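Local coordinates for putative nucleoprotein (Infectious salmon anemia virus, PDB 4EWC) that encapsidates the negative-strand viral RNA, shielding it from nucleases and forming the ribonucleoprotein that serves as template for transcription and replication, at residues A[453-456]-A[457-461]; A[145-148]-A[149-153]; A[164-168]-A[169-173]; A[285-288]-A[289-293]; A[390-394]-A[395-399]. One frame throughout, in Å; residues are numbered along the deposited sequence.

All five are local contacts within single stretches, and each includes a helix start or helical turn. Along the chain the order is interaction 2, 3, 4, 5, 1. Interactions 2, 3 and 5 gather on one side: helix 142-162 carries interaction 2, helix 168-171 follows it, and helix 394-402 of interaction 5 touches both, its centre about 13 Å from interaction 2's and about 14 Å from interaction 3's. Interaction 4 lies across the chain's centre from these three, its own centre about 36 Å from interaction 2's. Interactions 1 and 4 touch, centres about 20 Å apart, despite lying in different sequence regions. The first group joins helices of one chain; the pair faces the second subunit.

Interaction 1 of 5, residues A[453-456]-A[457-461]; sequences AFCS and ADIIE
S456 sits at the N-cap of helix 457-463 and serves it with two oxygens. Its carbonyl O takes the N-H of I460, O to N 3.0 Å, in an almost straight bond (178°). The hydroxyl, with OG anti to the backbone N (chi1 159°), swings over the opening turn, and S456 OG receives the N-H of I459 at 3.3 Å, a weak capping bond. I459 answers with carbon: its CG1 lies 3.6 Å from S456 CB, and its CB and CG2 branch comes against the sulphur of C455, SG to CB 3.6 Å. I460 lays CG1 3.3 Å from S456 O, its CD1 a looser 4.3 Å from C455 CB.

Further out, I460 backs onto A446 and V447 of helix 438-449, while D458 sends its carboxylate to S584 OG and into a salt bridge with R469. The second subunit covers the same turn: it bonds to the backbone of F454 and S456, and its S521 packs on I459. Every touching residue here is buried, and the carboxylate of D458 sits in the first turn of the helix, where the positive end of the helix dipole and R469 would both probably favour its ionised form.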
loop_
_atom_site.group_PDB
_atom_site.type_symbol
_atom_site.label_atom_id
_atom_site.label_comp_id
_atom_site.label_asym_id
_atom_site.label_seq_id
_atom_site.Cartn_x
_atom_site.Cartn_y
_atom_site.Cartn_z
ATOM N N ALA A 453 7.054 -8.831 13.151
ATOM C CA ALA A 453 6.607 -9.308 11.835
ATOM C C ALA A 453 5.223 -8.773 11.471
ATOM O O ALA A 453 4.770 -8.956 10.351
ATOM C CB ALA A 453 6.632 -10.840 11.758
ATOM N N PHE A 454 4.555 -8.108 12.403
ATOM C CA PHE A 454 3.158 -7.768 12.188
ATOM C C PHE A 454 2.942 -6.309 11.886
ATOM O O PHE A 454 1.818 -5.805 11.973
ATOM C CB PHE A 454 2.315 -8.242 13.377
ATOM C CG PHE A 454 2.532 -9.684 13.694
ATOM C CD1 PHE A 454 2.218 -10.655 12.753
ATOM C CD2 PHE A 454 3.120 -10.076 14.880
ATOM C CE1 PHE A 454 2.447 -11.974 13.008
ATOM C CE2 PHE A 454 3.355 -11.419 15.133
ATOM C CZ PHE A 454 3.013 -12.364 14.194
ATOM N N CYS A 455 4.033 -5.642 11.512
ATOM C CA CYS A 455 4.006 -4.206 11.234
ATOM C C CYS A 455 3.367 -3.968 9.886
ATOM O O CYS A 455 3.413 -4.824 9.020
ATOM C CB CYS A 455 5.413 -3.631 11.218
ATOM S SG CYS A 455 5.500 -1.861 10.831
ATOM N N SER A 456 2.772 -2.802 9.719
ATOM C CA SER A 456 2.258 -2.374 8.431
ATOM C C SER A 456 3.291 -2.572 7.319
ATOM O O SER A 456 4.481 -2.263 7.495
ATOM C CB SER A 456 1.856 -0.892 8.502
ATOM O OG SER A 456 1.806 -0.308 7.211
ATOM N N ALA A 457 2.838 -3.102 6.187
ATOM C CA ALA A 457 3.706 -3.276 5.025
ATOM C C ALA A 457 4.178 -1.936 4.467
ATOM O O ALA A 457 5.333 -1.813 4.063
ATOM C CB ALA A 457 3.000 -4.081 3.938
ATOM N N ASP A 458 3.285 -0.948 4.439
ATOM C CA ASP A 458 3.652 0.391 3.997
ATOM C C ASP A 458 4.839 0.898 4.800
ATOM O O ASP A 458 5.782 1.463 4.244
ATOM C CB ASP A 458 2.503 1.361 4.169
ATOM C CG ASP A 458 1.310 1.014 3.307
ATOM O OD1 ASP A 458 1.392 1.279 2.087
ATOM O OD2 ASP A 458 0.287 0.503 3.851
ATOM N N ILE A 459 4.782 0.686 6.112
ATOM C CA ILE A 459 5.838 1.121 6.997
ATOM C C ILE A 459 7.142 0.411 6.673
ATOM O O ILE A 459 8.175 1.070 6.460
ATOM C CB ILE A 459 5.494 0.927 8.487
ATOM C CG1 ILE A 459 4.260 1.730 8.861
ATOM C CG2 ILE A 459 6.678 1.354 9.383
ATOM C CD1 ILE A 459 3.881 1.605 10.334
ATOM N N ILE A 460 7.087 -0.922 6.660
ATOM C CA ILE A 460 8.206 -1.767 6.228
ATOM C C ILE A 460 8.826 -1.243 4.939
ATOM O O ILE A 460 10.034 -1.050 4.858
ATOM C CB ILE A 460 7.762 -3.213 5.934
ATOM C CG1 ILE A 460 7.312 -3.919 7.217
ATOM C CG2 ILE A 460 8.877 -3.966 5.273
ATOM C CD1 ILE A 460 8.430 -4.165 8.186
ATOM N N GLU A 461 7.994 -1.013 3.931
ATOM C CA GLU A 461 8.512 -0.564 2.647
ATOM C C GLU A 461 9.230 0.781 2.764
ATOM O O GLU A 461 10.308 0.968 2.207
ATOM C CB GLU A 461 7.421 -0.483 1.593
ATOM C CG GLU A 461 7.949 -0.184 0.216
ATOM C CD GLU A 461 8.234 -1.457 -0.555
ATOM O OE1 GLU A 461 7.422 -2.411 -0.425
ATOM O OE2 GLU A 461 9.262 -1.501 -1.287
#

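Interaction 2 of 5, residues A[145-148]-A[149-153]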
loop_
_atom_site.group_PDB
_atom_site.type_symbol
_atom_site.label_atom_id
_atom_site.label_comp_id
_atom_site.label_asym_id
_atom_site.label_seq_id
_atom_site.Cartn_x
_atom_site.Cartn_y
_atom_site.Cartn_z
ATOM N N TYR A 145 19.237 4.278 28.497
ATOM C CA TYR A 145 20.639 4.468 28.868
ATOM C C TYR A 145 21.299 3.136 29.220
ATOM O O TYR A 145 22.467 2.901 28.901
ATOM C CB TYR A 145 20.771 5.461 30.035
ATOM C CG TYR A 145 22.187 5.583 30.541
ATOM C CD1 TYR A 145 23.097 6.447 29.928
ATOM C CD2 TYR A 145 22.629 4.824 31.623
ATOM C CE1 TYR A 145 24.407 6.561 30.389
ATOM C CE2 TYR A 145 23.939 4.925 32.083
ATOM C CZ TYR A 145 24.820 5.799 31.465
ATOM O OH TYR A 145 26.117 5.899 31.909
ATOM N N ASN A 146 20.536 2.270 29.883
ATOM C CA ASN A 146 21.029 0.959 30.292
ATOM C C ASN A 146 21.290 0.054 29.107
ATOM O O ASN A 146 22.295 -0.652 29.058
ATOM C CB ASN A 146 20.050 0.293 31.261
ATOM C CG ASN A 146 20.070 0.941 32.627
ATOM O OD1 ASN A 146 20.998 1.689 32.954
ATOM N ND2 ASN A 146 19.060 0.658 33.435
ATOM N N LEU A 147 20.370 0.097 28.151
ATOM C CA LEU A 147 20.503 -0.676 26.937
ATOM C C LEU A 147 21.700 -0.189 26.119
ATOM O O LEU A 147 22.449 -1.010 25.612
ATOM C CB LEU A 147 19.207 -0.666 26.115
ATOM C CG LEU A 147 19.283 -1.411 24.769
ATOM C CD1 LEU A 147 19.498 -2.909 24.946
ATOM C CD2 LEU A 147 18.045 -1.131 23.940
ATOM N N SER A 148 21.899 1.124 26.005
ATOM C CA SER A 148 23.077 1.634 25.290
ATOM C C SER A 148 24.372 1.292 26.002
ATOM O O SER A 148 25.400 1.049 25.358
ATOM C CB SER A 148 23.010 3.143 25.064
ATOM O OG SER A 148 22.029 3.472 24.105
ATOM N N LEU A 149 24.332 1.296 27.327
ATOM C CA LEU A 149 25.512 0.957 28.109
ATOM C C LEU A 149 25.839 -0.513 27.887
ATOM O O LEU A 149 26.977 -0.873 27.557
ATOM C CB LEU A 149 25.275 1.235 29.593
ATOM C CG LEU A 149 26.462 0.917 30.490
ATOM C CD1 LEU A 149 27.695 1.572 29.897
ATOM C CD2 LEU A 149 26.253 1.383 31.912
ATOM N N PHE A 150 24.818 -1.347 28.066
ATOM C CA PHE A 150 24.903 -2.774 27.807
ATOM C C PHE A 150 25.515 -3.049 26.448
ATOM O O PHE A 150 26.470 -3.815 26.347
ATOM C CB PHE A 150 23.516 -3.423 27.906
ATOM C CG PHE A 150 23.523 -4.916 27.706
ATOM C CD1 PHE A 150 23.611 -5.469 26.435
ATOM C CD2 PHE A 150 23.424 -5.764 28.789
ATOM C CE1 PHE A 150 23.628 -6.834 26.265
ATOM C CE2 PHE A 150 23.433 -7.124 28.632
ATOM C CZ PHE A 150 23.536 -7.663 27.372
ATOM N N ILE A 151 24.958 -2.445 25.402
ATOM C CA ILE A 151 25.458 -2.688 24.053
ATOM C C ILE A 151 26.908 -2.216 23.906
ATOM O O ILE A 151 27.769 -2.970 23.473
ATOM C CB ILE A 151 24.559 -2.066 22.969
ATOM C CG1 ILE A 151 23.224 -2.810 22.911
ATOM C CG2 ILE A 151 25.247 -2.149 21.612
ATOM C CD1 ILE A 151 22.120 -2.050 22.187
ATOM N N GLY A 152 27.183 -0.984 24.305
ATOM C CA GLY A 152 28.542 -0.459 24.271
ATOM C C GLY A 152 29.614 -1.277 24.985
ATOM O O GLY A 152 30.794 -1.189 24.627
HETATM N N MSE A 153 29.216 -2.070 25.983
HETATM C CA MSE A 153 30.165 -2.893 26.737
HETATM C C MSE A 153 30.204 -4.333 26.253
HETATM O O MSE A 153 31.267 -4.959 26.243
HETATM C CB MSE A 153 29.898 -2.837 28.253
HETATM C CG MSE A 153 30.387 -1.542 28.882
HETATM SE SE MSE A 153 30.080 -1.511 30.807
HETATM C CE MSE A 153 31.352 -2.865 31.305
#
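L147 and I151 meet one helical turn apart, and their side chains cross obliquely. L147 holds CG anti to the backbone N (chi1 177°), and its second torsion (chi2 65°) brings CD1 round to I151, while I151 runs CG1 beside its own backbone N and extends to CD1 (chi2 163°). That methyl rests against the CG-CD1 side of the leucine, I151 CD1 lying 3.9 Å from both CG and CD1 of L147. Two residues earlier in the helix, Y145 and L149 make a looser pair: L149 CD2 comes to 4.2 Å from Y145 CE2, approaching the ring at a slant. The tyrosine ring also makes a cation-pi contact with R244.

The backbone beneath is regular alpha helix, part of 142-162, with four successive i to i+4 bonds; F150 N reaches N146 O at 2.8 Å and I151 N reaches L147 O at 2.9 Å. Though a membrane span is predicted here, in the crystal the helix is packed into the body of the protein. F150 lies on S257 and C260 of helix 253-269, and the next residue, I151, packs on L397 and I401 of helix 394-402. The polar side chains are held from outside the helix: N146 OD1 accepts from the backbone N of R244, and S148 OG bonds to M410 O.

Interaction 3 of 5, residues A[164-168]-A[169-173]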
loop_
_atom_site.group_PDB
_atom_site.type_symbol
_atom_site.label_atom_id
_atom_site.label_comp_id
_atom_site.label_asym_id
_atom_site.label_seq_id
_atom_site.Cartn_x
_atom_site.Cartn_y
_atom_site.Cartn_z
ATOM N N ALA A 164 38.620 -14.740 17.220
ATOM C CA ALA A 164 39.314 -16.005 17.365
ATOM C C ALA A 164 38.754 -16.989 16.354
ATOM O O ALA A 164 39.433 -17.908 15.926
ATOM C CB ALA A 164 39.121 -16.546 18.758
ATOM N N ILE A 165 37.508 -16.777 15.965
ATOM C CA ILE A 165 36.733 -17.787 15.262
ATOM C C ILE A 165 36.452 -17.377 13.826
ATOM O O ILE A 165 36.400 -18.216 12.934
ATOM C CB ILE A 165 35.390 -17.995 15.992
ATOM C CG1 ILE A 165 35.634 -18.580 17.375
ATOM C CG2 ILE A 165 34.494 -18.918 15.214
ATOM C CD1 ILE A 165 36.396 -19.905 17.334
ATOM N N LEU A 166 36.258 -16.080 13.630
ATOM C CA LEU A 166 35.797 -15.543 12.371
ATOM C C LEU A 166 36.766 -14.523 11.868
ATOM O O LEU A 166 37.521 -13.943 12.623
ATOM C CB LEU A 166 34.449 -14.829 12.521
ATOM C CG LEU A 166 33.211 -15.552 13.048
ATOM C CD1 LEU A 166 31.991 -14.670 12.814
ATOM C CD2 LEU A 166 33.054 -16.915 12.396
ATOM N N SER A 167 36.716 -14.295 10.566
ATOM C CA SER A 167 37.491 -13.245 9.950
ATOM C C SER A 167 36.759 -11.948 10.174
ATOM O O SER A 167 35.682 -11.905 10.770
ATOM C CB SER A 167 37.602 -13.480 8.453
ATOM O OG SER A 167 36.389 -13.122 7.808
ATOM N N GLU A 168 37.351 -10.893 9.646
ATOM C CA GLU A 168 36.785 -9.567 9.710
ATOM C C GLU A 168 35.588 -9.457 8.769
ATOM O O GLU A 168 34.524 -8.965 9.150
ATOM C CB GLU A 168 37.865 -8.559 9.303
ATOM C CG GLU A 168 37.355 -7.168 9.010
ATOM C CD GLU A 168 37.123 -6.360 10.262
ATOM O OE1 GLU A 168 37.027 -6.955 11.357
ATOM O OE2 GLU A 168 37.047 -5.118 10.151
ATOM N N GLY A 169 35.779 -9.913 7.536
ATOM C CA GLY A 169 34.755 -9.799 6.521
ATOM C C GLY A 169 33.527 -10.593 6.913
ATOM O O GLY A 169 32.397 -10.185 6.639
ATOM N N GLU A 170 33.768 -11.732 7.557
ATOM C CA GLU A 170 32.709 -12.615 8.013
ATOM C C GLU A 170 31.776 -11.927 9.023
ATOM O O GLU A 170 30.550 -12.062 8.939
ATOM C CB GLU A 170 33.301 -13.908 8.586
ATOM C CG GLU A 170 33.827 -14.822 7.496
ATOM C CD GLU A 170 34.618 -16.037 7.986
ATOM O OE1 GLU A 170 35.252 -15.979 9.065
ATOM O OE2 GLU A 170 34.608 -17.055 7.257
HETATM N N MSE A 171 32.349 -11.176 9.958
HETATM C CA MSE A 171 31.536 -10.480 10.932
HETATM C C MSE A 171 30.722 -9.340 10.307
HETATM O O MSE A 171 29.786 -8.839 10.916
HETATM C CB MSE A 171 32.379 -9.985 12.103
HETATM C CG MSE A 171 32.511 -11.010 13.211
HETATM SE SE MSE A 171 33.890 -10.684 14.643
HETATM C CE MSE A 171 33.423 -8.823 15.087
ATOM N N SER A 172 31.069 -8.925 9.095
ATOM C CA SER A 172 30.300 -7.875 8.423
ATOM C C SER A 172 29.108 -8.459 7.638
ATOM O O SER A 172 28.286 -7.727 7.076
ATOM C CB SER A 172 31.204 -7.010 7.514
ATOM O OG SER A 172 31.733 -7.761 6.443
ATOM N N ILE A 173 29.017 -9.781 7.621
ATOM C CA ILE A 173 27.926 -10.448 6.939
ATOM C C ILE A 173 26.715 -10.610 7.850
ATOM O O ILE A 173 26.803 -11.194 8.939
ATOM C CB ILE A 173 28.356 -11.809 6.392
ATOM C CG1 ILE A 173 29.462 -11.612 5.364
ATOM C CG2 ILE A 173 27.165 -12.536 5.762
ATOM C CD1 ILE A 173 30.236 -12.879 5.014
#
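E170 OE1 receives the backbone N-H of S167 at 2.7 Å from that N, close to straight (173°). The donor arrives on the anti side of the carboxylate, tilted 22° out of its plane. In return S167 OG accepts from E170 N, 3.0 Å away, and the two reciprocal bonds make a capping box at the start of the short helix 168-171. The torsions explain the pairing: S167 OG sits between its backbone N and carbonyl carbon (chi1 77°), facing the turn, while E170 sets CG beside its own backbone N, turning the chain back, and the extended remainder carries the carboxylate to the residue before the helix. Beyond the box the helix is poorly bonded, E168 O taking only weak bonds from M171 N and S172 N. G169 O, by contrast, accepts both the N and the OG of S172, which reach it from the same face of its plane.

On the apolar side L166 CD1 lies 3.7 Å from M171 CG, the two chains set at a slant. M171, a selenomethionine, continues onto T159 and F162 of helix 142-162 and M398 of helix 394-402; L166 reaches V213 of strand 209-214, and M171 O is bonded by S395 OG.

Interaction 4 of 5, residues A[285-288]-A[289-293]; sequences NGFN and ASYTT
F287 and Y291 stand edge against edge across the bend rather than face on, with the two ring planes nearly perpendicular: F287 CB lies near the plane of the tyrosine ring, 4.2 Å from Y291 CD2, and that same CD2 is near the plane of the phenylalanine ring, at its edge. In both residues CB points toward the other segment, and CG is anti to the carbonyl carbon, beside the backbone N (chi1 -72° for F287, -59° for Y291). Further along that same tyrosine edge, CE2 touches N288 CB at 3.6 Å.

N288 turns the other way. Its CG is anti to the backbone N, beside the carbonyl carbon, which brings the amide back over the turn. There OD1 accepts S290 N at 2.8 Å, in its own carbonyl plane and on a lone pair. The backbone O of N288 takes Y291 N at 3.0 Å, this time from well above the carbonyl plane. One step on, A289 O accepts both T292 N and T292 OG1.

Y291 OH is bonded to T377 OG1, and F287 packs on M319 and C376, tying the bend to helices 315-326 and 369-381. The second subunit covers S290, whose OG bonds W514 O of that chain. At the front G286, with positive phi, ends helix 279-284 in a Schellman motif. What follows is an Asx turn, N288 OD1 to S290 N, leading straight into the 3-10 segment 289-293 within the helical-bundle region of the nucleoprotein.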
loop_
_atom_site.group_PDB
_atom_site.type_symbol
_atom_site.label_atom_id
_atom_site.label_comp_id
_atom_site.label_asym_id
_atom_site.label_seq_id
_atom_site.Cartn_x
_atom_site.Cartn_y
_atom_site.Cartn_z
ATOM N N ASN A 285 -3.999 -24.297 19.598
ATOM C CA ASN A 285 -4.508 -23.921 20.910
ATOM C C ASN A 285 -5.960 -23.469 20.843
ATOM O O ASN A 285 -6.538 -23.065 21.845
ATOM C CB ASN A 285 -3.625 -22.849 21.547
ATOM C CG ASN A 285 -2.311 -23.409 22.060
ATOM O OD1 ASN A 285 -2.108 -23.539 23.270
ATOM N ND2 ASN A 285 -1.414 -23.759 21.136
ATOM N N GLY A 286 -6.541 -23.546 19.651
ATOM C CA GLY A 286 -7.943 -23.250 19.481
ATOM C C GLY A 286 -8.247 -21.777 19.351
ATOM O O GLY A 286 -9.357 -21.330 19.662
ATOM N N PHE A 287 -7.260 -21.012 18.894
ATOM C CA PHE A 287 -7.479 -19.602 18.605
ATOM C C PHE A 287 -7.603 -19.434 17.112
ATOM O O PHE A 287 -6.937 -20.129 16.327
ATOM C CB PHE A 287 -6.330 -18.752 19.111
ATOM C CG PHE A 287 -6.290 -18.613 20.608
ATOM C CD1 PHE A 287 -5.880 -19.667 21.403
ATOM C CD2 PHE A 287 -6.637 -17.417 21.222
ATOM C CE1 PHE A 287 -5.838 -19.534 22.764
ATOM C CE2 PHE A 287 -6.584 -17.286 22.588
ATOM C CZ PHE A 287 -6.187 -18.340 23.362
ATOM N N ASN A 288 -8.480 -18.522 16.721
ATOM C CA ASN A 288 -8.588 -18.152 15.332
ATOM C C ASN A 288 -7.226 -17.681 14.821
ATOM O O ASN A 288 -6.525 -16.915 15.490
ATOM C CB ASN A 288 -9.606 -17.036 15.171
ATOM C CG ASN A 288 -9.957 -16.790 13.727
ATOM O OD1 ASN A 288 -9.112 -16.358 12.924
ATOM N ND2 ASN A 288 -11.216 -17.051 13.378
ATOM N N ALA A 289 -6.851 -18.136 13.637
ATOM C CA ALA A 289 -5.588 -17.728 13.026
ATOM C C ALA A 289 -5.360 -16.205 12.957
ATOM O O ALA A 289 -4.230 -15.758 12.957
ATOM C CB ALA A 289 -5.466 -18.346 11.625
ATOM N N SER A 290 -6.430 -15.419 12.898
ATOM C CA SER A 290 -6.312 -13.962 12.823
ATOM C C SER A 290 -5.609 -13.352 14.047
ATOM O O SER A 290 -5.001 -12.290 13.956
ATOM C CB SER A 290 -7.682 -13.302 12.641
ATOM O OG SER A 290 -8.332 -13.754 11.466
ATOM N N TYR A 291 -5.690 -14.045 15.178
ATOM C CA TYR A 291 -5.049 -13.630 16.414
ATOM C C TYR A 291 -3.555 -13.892 16.445
ATOM O O TYR A 291 -2.916 -13.734 17.488
ATOM C CB TYR A 291 -5.691 -14.345 17.607
ATOM C CG TYR A 291 -7.161 -14.074 17.718
ATOM C CD1 TYR A 291 -7.658 -12.791 17.517
ATOM C CD2 TYR A 291 -8.058 -15.101 17.990
ATOM C CE1 TYR A 291 -8.988 -12.536 17.594
ATOM C CE2 TYR A 291 -9.410 -14.856 18.065
ATOM C CZ TYR A 291 -9.871 -13.573 17.867
ATOM O OH TYR A 291 -11.217 -13.320 17.949
ATOM N N THR A 292 -2.992 -14.311 15.316
ATOM C CA THR A 292 -1.555 -14.591 15.250
ATOM C C THR A 292 -0.774 -13.308 15.479
ATOM O O THR A 292 0.268 -13.321 16.121
ATOM C CB THR A 292 -1.155 -15.222 13.916
ATOM O OG1 THR A 292 -1.926 -16.415 13.713
ATOM C CG2 THR A 292 0.344 -15.583 13.903
ATOM N N THR A 293 -1.311 -12.192 14.995
ATOM C CA THR A 293 -0.664 -10.896 15.179
ATOM C C THR A 293 -0.466 -10.530 16.652
ATOM O O THR A 293 0.326 -9.655 16.976
ATOM C CB THR A 293 -1.392 -9.752 14.421
ATOM O OG1 THR A 293 -2.667 -9.490 15.018
ATOM C CG2 THR A 293 -1.577 -10.121 12.937
#

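Interaction 5 of 5, residues A[390-394]-A[395-399]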
loop_
_atom_site.group_PDB
_atom_site.type_symbol
_atom_site.label_atom_id
_atom_site.label_comp_id
_atom_site.label_asym_id
_atom_site.label_seq_id
_atom_site.Cartn_x
_atom_site.Cartn_y
_atom_site.Cartn_z
ATOM N N PHE A 390 14.598 -0.163 19.110
ATOM C CA PHE A 390 14.879 0.072 17.705
ATOM C C PHE A 390 16.393 0.073 17.470
ATOM O O PHE A 390 17.078 1.086 17.692
ATOM C CB PHE A 390 14.225 1.374 17.251
ATOM C CG PHE A 390 12.743 1.390 17.463
ATOM C CD1 PHE A 390 11.910 0.554 16.719
ATOM C CD2 PHE A 390 12.168 2.197 18.440
ATOM C CE1 PHE A 390 10.537 0.546 16.928
ATOM C CE2 PHE A 390 10.797 2.189 18.650
ATOM C CZ PHE A 390 9.988 1.364 17.893
ATOM N N ILE A 391 16.935 -1.069 17.059
ATOM C CA ILE A 391 18.365 -1.141 16.824
ATOM C C ILE A 391 18.654 -1.514 15.393
ATOM O O ILE A 391 17.864 -2.220 14.761
ATOM C CB ILE A 391 19.098 -2.135 17.770
ATOM C CG1 ILE A 391 18.519 -3.551 17.632
ATOM C CG2 ILE A 391 19.134 -1.598 19.195
ATOM C CD1 ILE A 391 19.291 -4.612 18.422
ATOM N N PRO A 392 19.805 -1.050 14.873
ATOM C CA PRO A 392 20.283 -1.440 13.533
ATOM C C PRO A 392 20.617 -2.920 13.518
ATOM O O PRO A 392 20.657 -3.537 14.584
ATOM C CB PRO A 392 21.577 -0.626 13.393
ATOM C CG PRO A 392 22.060 -0.444 14.817
ATOM C CD PRO A 392 20.804 -0.222 15.589
ATOM N N PRO A 393 20.834 -3.493 12.345
ATOM C CA PRO A 393 21.336 -4.871 12.259
ATOM C C PRO A 393 22.563 -5.110 13.141
ATOM O O PRO A 393 23.440 -4.240 13.274
ATOM C CB PRO A 393 21.742 -5.005 10.790
ATOM C CG PRO A 393 20.767 -4.114 10.090
ATOM C CD PRO A 393 20.428 -2.968 11.040
ATOM N N ILE A 394 22.610 -6.305 13.720
ATOM C CA ILE A 394 23.654 -6.721 14.640
ATOM C C ILE A 394 25.051 -6.452 14.098
ATOM O O ILE A 394 25.840 -5.746 14.723
ATOM C CB ILE A 394 23.482 -8.218 15.011
ATOM C CG1 ILE A 394 22.175 -8.408 15.770
ATOM C CG2 ILE A 394 24.649 -8.711 15.851
ATOM C CD1 ILE A 394 22.077 -7.533 17.021
ATOM N N SER A 395 25.334 -7.007 12.925
ATOM C CA SER A 395 26.627 -6.805 12.256
ATOM C C SER A 395 26.966 -5.338 12.099
ATOM O O SER A 395 28.076 -4.914 12.439
ATOM C CB SER A 395 26.664 -7.500 10.898
ATOM O OG SER A 395 26.853 -8.888 11.065
ATOM N N SER A 396 26.004 -4.571 11.595
ATOM C CA SER A 396 26.168 -3.126 11.453
ATOM C C SER A 396 26.609 -2.532 12.779
ATOM O O SER A 396 27.540 -1.741 12.844
ATOM C CB SER A 396 24.864 -2.482 10.990
ATOM O OG SER A 396 24.564 -2.853 9.649
ATOM N N LEU A 397 25.932 -2.952 13.840
ATOM C CA LEU A 397 26.190 -2.451 15.184
ATOM C C LEU A 397 27.622 -2.802 15.645
ATOM O O LEU A 397 28.338 -1.946 16.153
ATOM C CB LEU A 397 25.134 -3.007 16.134
ATOM C CG LEU A 397 24.813 -2.392 17.499
ATOM C CD1 LEU A 397 24.900 -0.886 17.486
ATOM C CD2 LEU A 397 23.416 -2.823 17.948
HETATM N N MSE A 398 28.041 -4.039 15.409
HETATM C CA MSE A 398 29.385 -4.461 15.752
HETATM C C MSE A 398 30.410 -3.683 14.971
HETATM O O MSE A 398 31.414 -3.236 15.558
HETATM C CB MSE A 398 29.513 -5.952 15.476
HETATM C CG MSE A 398 28.930 -6.756 16.632
HETATM SE SE MSE A 398 28.717 -8.640 16.113
HETATM C CE MSE A 398 30.282 -9.376 17.043
HETATM N N MSE A 399 30.194 -3.506 13.673
HETATM C CA MSE A 399 31.116 -2.735 12.829
HETATM C C MSE A 399 31.253 -1.294 13.319
HETATM O O MSE A 399 32.347 -0.755 13.405
HETATM C CB MSE A 399 30.636 -2.704 11.370
HETATM C CG MSE A 399 30.962 -3.921 10.558
HETATM SE SE MSE A 399 30.226 -3.755 8.724
HETATM C CE MSE A 399 31.111 -2.078 8.201
#
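L397 reaches back to P392, in the loop that leads into its helix. Its CB lies 3.2 Å from I394 O and 3.5 Å from P393 O. The chain then leaves with CG anti to the backbone N (chi1 -161°), which aims the fork at P392: CD1 lies 3.9 Å from P392 CG, and CD2 4.2 Å from the same carbon. CD2 also grazes I391, 4.4 Å from its CB. The backbone secures the residue, since L397 N bonds P393 O at 2.9 Å, nearly along the C=O axis, and M398 N does the same with I394 O.

Nearby, S396 OG rests 3.7 Å from P393 CB, and the selenium of M398 comes to 4.1 Å from I394 CG2. Helices pack on several of these: F155 of helix 142-162 meets L397 and I394, I422 of helix 417-425 meets L397 and P392, and M181 of helix 174-188 meets I394.

P393 holds the N-cap position of helix 394-402 but, being proline, has no polar side chain with which to cap. It serves through its carbonyl O and its ring, and the entry into the helix rests largely on backbone bonding and apolar contact, with S395 OG tied to M171 O.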